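Local structure of periplasmic sugar-binding domain protein (Pseudomonas fluorescens Pf-5, 3H75) at residues 125-137 / 204-216. The protein probably binds a sugar in the periplasm, as other bacterial solute-binding proteins of its family do. Numbering follows the deposited sequence.
Sequences AGYRMLKELLHKL and PKTQLVWSANDEM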
loop_
_atom_site.group_PDB
_atom_site.type_symbol
_atom_site.label_atom_id
_atom_site.label_comp_id
_atom_site.label_asym_id
_atom_site.label_seq_id
_atom_site.Cartn_x
_atom_site.Cartn_y
_atom_site.Cartn_z
ATOM N N ALA A 125 1.934 -3.453 -9.134
ATOM C CA ALA A 125 0.542 -3.694 -8.759
ATOM C C ALA A 125 -0.430 -3.041 -9.744
ATOM O O ALA A 125 -1.429 -3.651 -10.147
ATOM C CB ALA A 125 0.284 -3.186 -7.349
ATOM N N GLY A 126 -0.138 -1.802 -10.132
ATOM C CA GLY A 126 -1.001 -1.095 -11.065
ATOM C C GLY A 126 -1.002 -1.758 -12.428
ATOM O O GLY A 126 -2.030 -1.869 -13.094
ATOM N N TYR A 127 0.175 -2.196 -12.849
ATOM C CA TYR A 127 0.340 -2.869 -14.133
ATOM C C TYR A 127 -0.394 -4.211 -14.119
ATOM O O TYR A 127 -1.209 -4.504 -14.997
ATOM C CB TYR A 127 1.831 -3.094 -14.381
ATOM C CG TYR A 127 2.172 -3.862 -15.635
ATOM C CD1 TYR A 127 2.005 -3.290 -16.895
ATOM C CD2 TYR A 127 2.705 -5.149 -15.560
ATOM C CE1 TYR A 127 2.365 -3.977 -18.049
ATOM C CE2 TYR A 127 3.070 -5.846 -16.711
ATOM C CZ TYR A 127 2.896 -5.252 -17.950
ATOM O OH TYR A 127 3.241 -5.940 -19.094
ATOM N N ARG A 128 -0.108 -5.021 -13.107
ATOM C CA ARG A 128 -0.716 -6.340 -12.998
ATOM C C ARG A 128 -2.231 -6.300 -12.890
ATOM O O ARG A 128 -2.904 -7.191 -13.397
ATOM C CB ARG A 128 -0.112 -7.099 -11.812
ATOM C CG ARG A 128 1.331 -7.545 -12.059
ATOM C CD ARG A 128 1.405 -8.542 -13.211
ATOM N NE ARG A 128 2.762 -8.689 -13.733
ATOM C CZ ARG A 128 3.057 -9.288 -14.881
ATOM N NH1 ARG A 128 2.088 -9.801 -15.632
ATOM N NH2 ARG A 128 4.318 -9.369 -15.286
HETATM N N MSE A 129 -2.784 -5.273 -12.250
HETATM C CA MSE A 129 -4.238 -5.219 -12.150
HETATM C C MSE A 129 -4.904 -5.181 -13.511
HETATM O O MSE A 129 -5.874 -5.899 -13.739
HETATM C CB MSE A 129 -4.707 -4.024 -11.326
HETATM C CG MSE A 129 -4.549 -4.220 -9.822
HETATM SE SE MSE A 129 -5.541 -2.899 -8.802
HETATM C CE MSE A 129 -4.409 -1.348 -9.146
ATOM N N LEU A 130 -4.400 -4.360 -14.425
ATOM C CA LEU A 130 -5.023 -4.304 -15.739
ATOM C C LEU A 130 -4.784 -5.604 -16.499
ATOM O O LEU A 130 -5.702 -6.115 -17.133
ATOM C CB LEU A 130 -4.512 -3.118 -16.564
ATOM C CG LEU A 130 -5.325 -2.926 -17.854
ATOM C CD1 LEU A 130 -6.782 -2.666 -17.504
ATOM C CD2 LEU A 130 -4.765 -1.781 -18.665
ATOM N N LYS A 131 -3.564 -6.138 -16.437
ATOM C CA LYS A 131 -3.273 -7.389 -17.142
ATOM C C LYS A 131 -4.182 -8.512 -16.647
ATOM O O LYS A 131 -4.693 -9.300 -17.447
ATOM C CB LYS A 131 -1.803 -7.788 -16.966
ATOM C CG LYS A 131 -0.845 -6.933 -17.775
ATOM C CD LYS A 131 0.570 -7.492 -17.751
ATOM C CE LYS A 131 0.686 -8.818 -18.482
ATOM N NZ LYS A 131 0.486 -8.690 -19.951
ATOM N N GLU A 132 -4.391 -8.575 -15.334
ATOM C CA GLU A 132 -5.249 -9.597 -14.742
ATOM C C GLU A 132 -6.705 -9.411 -15.156
ATOM O O GLU A 132 -7.398 -10.383 -15.473
ATOM C CB GLU A 132 -5.140 -9.558 -13.216
ATOM C CG GLU A 132 -3.891 -10.219 -12.668
ATOM C CD GLU A 132 -3.934 -11.724 -12.832
ATOM O OE1 GLU A 132 -4.784 -12.365 -12.178
ATOM O OE2 GLU A 132 -3.129 -12.262 -13.620
ATOM N N LEU A 133 -7.173 -8.166 -15.142
ATOM C CA LEU A 133 -8.551 -7.883 -15.533
ATOM C C LEU A 133 -8.766 -8.302 -16.983
ATOM O O LEU A 133 -9.780 -8.921 -17.316
ATOM C CB LEU A 133 -8.861 -6.393 -15.368
ATOM C CG LEU A 133 -9.067 -5.863 -13.947
ATOM C CD1 LEU A 133 -9.194 -4.343 -14.005
ATOM C CD2 LEU A 133 -10.317 -6.486 -13.321
ATOM N N LEU A 134 -7.808 -7.963 -17.841
ATOM C CA LEU A 134 -7.904 -8.311 -19.255
ATOM C C LEU A 134 -7.921 -9.823 -19.426
ATOM O O LEU A 134 -8.661 -10.355 -20.259
ATOM C CB LEU A 134 -6.726 -7.711 -20.025
ATOM C CG LEU A 134 -6.887 -6.235 -20.386
ATOM C CD1 LEU A 134 -5.583 -5.694 -20.968
ATOM C CD2 LEU A 134 -8.019 -6.090 -21.390
ATOM N N HIS A 135 -7.113 -10.516 -18.634
ATOM C CA HIS A 135 -7.065 -11.968 -18.730
ATOM C C HIS A 135 -8.405 -12.600 -18.371
ATOM O O HIS A 135 -8.889 -13.499 -19.064
ATOM C CB HIS A 135 -5.989 -12.533 -17.812
ATOM C CG HIS A 135 -5.813 -14.010 -17.953
ATOM N ND1 HIS A 135 -5.325 -14.590 -19.105
ATOM C CD2 HIS A 135 -6.117 -15.030 -17.117
ATOM C CE1 HIS A 135 -5.337 -15.904 -18.972
ATOM N NE2 HIS A 135 -5.814 -16.197 -17.775
ATOM N N LYS A 136 -9.008 -12.126 -17.286
ATOM C CA LYS A 136 -10.286 -12.666 -16.841
ATOM C C LYS A 136 -11.448 -12.313 -17.765
ATOM O O LYS A 136 -12.381 -13.102 -17.919
ATOM C CB LYS A 136 -10.571 -12.202 -15.410
ATOM C CG LYS A 136 -9.526 -12.687 -14.414
ATOM C CD LYS A 136 -9.859 -12.271 -12.995
ATOM C CE LYS A 136 -8.750 -12.668 -12.037
ATOM N NZ LYS A 136 -8.498 -14.133 -12.055
ATOM N N LEU A 137 -11.402 -11.136 -18.382
ATOM C CA LEU A 137 -12.470 -10.739 -19.293
ATOM C C LEU A 137 -12.490 -11.685 -20.489
ATOM O O LEU A 137 -13.557 -12.042 -21.000
ATOM C CB LEU A 137 -12.261 -9.302 -19.784
ATOM C CG LEU A 137 -13.351 -8.791 -20.731
ATOM C CD1 LEU A 137 -14.666 -8.705 -19.972
ATOM C CD2 LEU A 137 -12.971 -7.418 -21.290
ATOM N N PRO A 204 -21.788 3.205 -20.637
ATOM C CA PRO A 204 -22.370 1.879 -20.428
ATOM C C PRO A 204 -21.601 0.713 -21.055
ATOM O O PRO A 204 -21.811 -0.440 -20.676
ATOM C CB PRO A 204 -23.779 2.029 -21.008
ATOM C CG PRO A 204 -23.577 3.027 -22.099
ATOM C CD PRO A 204 -22.683 4.051 -21.448
ATOM N N LYS A 205 -20.724 1.001 -22.012
ATOM C CA LYS A 205 -19.955 -0.063 -22.651
ATOM C C LYS A 205 -18.788 -0.497 -21.769
ATOM O O LYS A 205 -18.112 -1.484 -22.061
ATOM C CB LYS A 205 -19.432 0.395 -24.017
ATOM C CG LYS A 205 -20.529 0.931 -24.924
ATOM C CD LYS A 205 -20.023 1.228 -26.327
ATOM C CE LYS A 205 -19.750 -0.053 -27.088
ATOM N NZ LYS A 205 -19.469 0.212 -28.526
ATOM N N THR A 206 -18.563 0.238 -20.686
ATOM C CA THR A 206 -17.475 -0.098 -19.772
ATOM C C THR A 206 -17.567 -1.559 -19.341
ATOM O O THR A 206 -18.630 -2.027 -18.922
ATOM C CB THR A 206 -17.501 0.791 -18.503
ATOM O OG1 THR A 206 -17.309 2.162 -18.871
ATOM C CG2 THR A 206 -16.386 0.370 -17.528
ATOM N N GLN A 207 -16.455 -2.282 -19.456
ATOM C CA GLN A 207 -16.418 -3.683 -19.049
ATOM C C GLN A 207 -15.379 -3.885 -17.959
ATOM O O GLN A 207 -15.395 -4.900 -17.270
ATOM C CB GLN A 207 -16.064 -4.595 -20.221
ATOM C CG GLN A 207 -17.056 -4.572 -21.359
ATOM C CD GLN A 207 -16.695 -5.572 -22.431
ATOM O OE1 GLN A 207 -16.972 -6.767 -22.303
ATOM N NE2 GLN A 207 -16.056 -5.093 -23.488
ATOM N N LEU A 208 -14.467 -2.925 -17.818
ATOM C CA LEU A 208 -13.413 -3.031 -16.812
ATOM C C LEU A 208 -13.310 -1.788 -15.943
ATOM O O LEU A 208 -13.422 -0.668 -16.439
ATOM C CB LEU A 208 -12.054 -3.252 -17.478
ATOM C CG LEU A 208 -11.861 -4.465 -18.384
ATOM C CD1 LEU A 208 -10.459 -4.389 -19.000
ATOM C CD2 LEU A 208 -12.056 -5.755 -17.593
ATOM N N VAL A 209 -13.103 -1.988 -14.645
ATOM C CA VAL A 209 -12.930 -0.878 -13.715
ATOM C C VAL A 209 -11.683 -1.143 -12.875
ATOM O O VAL A 209 -11.650 -2.060 -12.049
ATOM C CB VAL A 209 -14.146 -0.708 -12.774
ATOM C CG1 VAL A 209 -13.911 0.461 -11.820
ATOM C CG2 VAL A 209 -15.406 -0.466 -13.599
ATOM N N TRP A 210 -10.651 -0.349 -13.125
ATOM C CA TRP A 210 -9.373 -0.434 -12.417
ATOM C C TRP A 210 -9.451 0.574 -11.270
ATOM O O TRP A 210 -9.805 1.729 -11.492
ATOM C CB TRP A 210 -8.255 -0.024 -13.385
ATOM C CG TRP A 210 -6.837 -0.017 -12.867
ATOM C CD1 TRP A 210 -5.888 -0.977 -13.076
ATOM C CD2 TRP A 210 -6.173 1.059 -12.182
ATOM N NE1 TRP A 210 -4.673 -0.563 -12.577
ATOM C CE2 TRP A 210 -4.820 0.683 -12.024
ATOM C CE3 TRP A 210 -6.589 2.305 -11.693
ATOM C CZ2 TRP A 210 -3.877 1.510 -11.398
ATOM C CZ3 TRP A 210 -5.648 3.133 -11.068
ATOM C CH2 TRP A 210 -4.309 2.728 -10.930
ATOM N N SER A 211 -9.148 0.131 -10.051
ATOM C CA SER A 211 -9.156 1.025 -8.886
ATOM C C SER A 211 -7.839 0.921 -8.133
ATOM O O SER A 211 -7.331 -0.180 -7.904
ATOM C CB SER A 211 -10.301 0.680 -7.932
ATOM O OG SER A 211 -11.552 1.018 -8.499
ATOM N N ALA A 212 -7.286 2.070 -7.748
ATOM C CA ALA A 212 -6.014 2.093 -7.032
ATOM C C ALA A 212 -6.112 1.564 -5.604
ATOM O O ALA A 212 -5.100 1.375 -4.944
ATOM C CB ALA A 212 -5.423 3.498 -7.045
ATOM N N ASN A 213 -7.323 1.359 -5.100
ATOM C CA ASN A 213 -7.456 0.751 -3.781
ATOM C C ASN A 213 -8.799 0.044 -3.690
ATOM O O ASN A 213 -9.649 0.201 -4.581
ATOM C CB ASN A 213 -7.204 1.767 -2.640
ATOM C CG ASN A 213 -8.436 2.516 -2.203
ATOM O OD1 ASN A 213 -9.411 2.623 -2.933
ATOM N ND2 ASN A 213 -8.383 3.068 -0.989
ATOM N N ASP A 214 -8.977 -0.764 -2.651
ATOM C CA ASP A 214 -10.201 -1.533 -2.503
ATOM C C ASP A 214 -11.429 -0.738 -2.094
ATOM O O ASP A 214 -12.535 -1.051 -2.532
ATOM C CB ASP A 214 -9.975 -2.722 -1.549
ATOM C CG ASP A 214 -9.561 -2.304 -0.149
ATOM O OD1 ASP A 214 -9.171 -1.137 0.064
ATOM O OD2 ASP A 214 -9.617 -3.174 0.746
ATOM N N GLU A 215 -11.236 0.289 -1.272
ATOM C CA GLU A 215 -12.341 1.135 -0.828
ATOM C C GLU A 215 -13.084 1.686 -2.043
ATOM O O GLU A 215 -14.312 1.602 -2.136
ATOM C CB GLU A 215 -11.814 2.313 -0.001
ATOM C CG GLU A 215 -11.064 1.949 1.281
ATOM C CD GLU A 215 -11.983 1.562 2.422
ATOM O OE1 GLU A 215 -13.124 2.071 2.468
ATOM O OE2 GLU A 215 -11.555 0.763 3.285
HETATM N N MSE A 216 -12.332 2.256 -2.978
HETATM C CA MSE A 216 -12.932 2.827 -4.174
HETATM C C MSE A 216 -13.583 1.761 -5.045
HETATM O O MSE A 216 -14.649 1.988 -5.604
HETATM C CB MSE A 216 -11.881 3.610 -4.959
HETATM C CG MSE A 216 -11.348 4.805 -4.180
HETATM SE SE MSE A 216 -10.168 5.940 -5.172
HETATM C CE MSE A 216 -8.755 4.629 -5.543
#
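Helix 125-137 runs antiparallel to strand 206-211, their axes 9.0 Å apart at closest and 162° between directions; the nearest CA atoms pair Leu130 with Trp210 and Leu133 with Leu208. This pairing exemplifies how a helix covers the sheet of an alpha/beta domain: mostly by apolar packing, with one polar bond. Trp210, its CG anti to the backbone N (chi1 179°), reaches the helix edge-on, and NE1 donates to Gly126 O at 3.0 Å, nearly straight (166°), in the ring plane and onto a carbonyl lone pair. Selenomethionine Met129 crosses this indole; the bend at chi3 puts CE 3.5 Å from Trp210 CE2, while SE stands over the five-membered ring at a distance, 4.8 Å from its centroid, a Met-aromatic contact. Leu208 spreads its methyls, CD1 meeting Leu134 CD2 at 3.8 Å and CD2 meeting Leu133 CB at 3.9 Å; Leu137 crosses Gln207 at about a right angle, CD1 3.8 Å from OE1. A leucine in place of Trp210 would probably leave Gly126 O without its donor and open a gap beneath Met129. Strand 206-211 lies between strands 146-152 and 236-240; helix 158-173 packs on Leu130 and Trp210, and Met129 also touches strand 236-240.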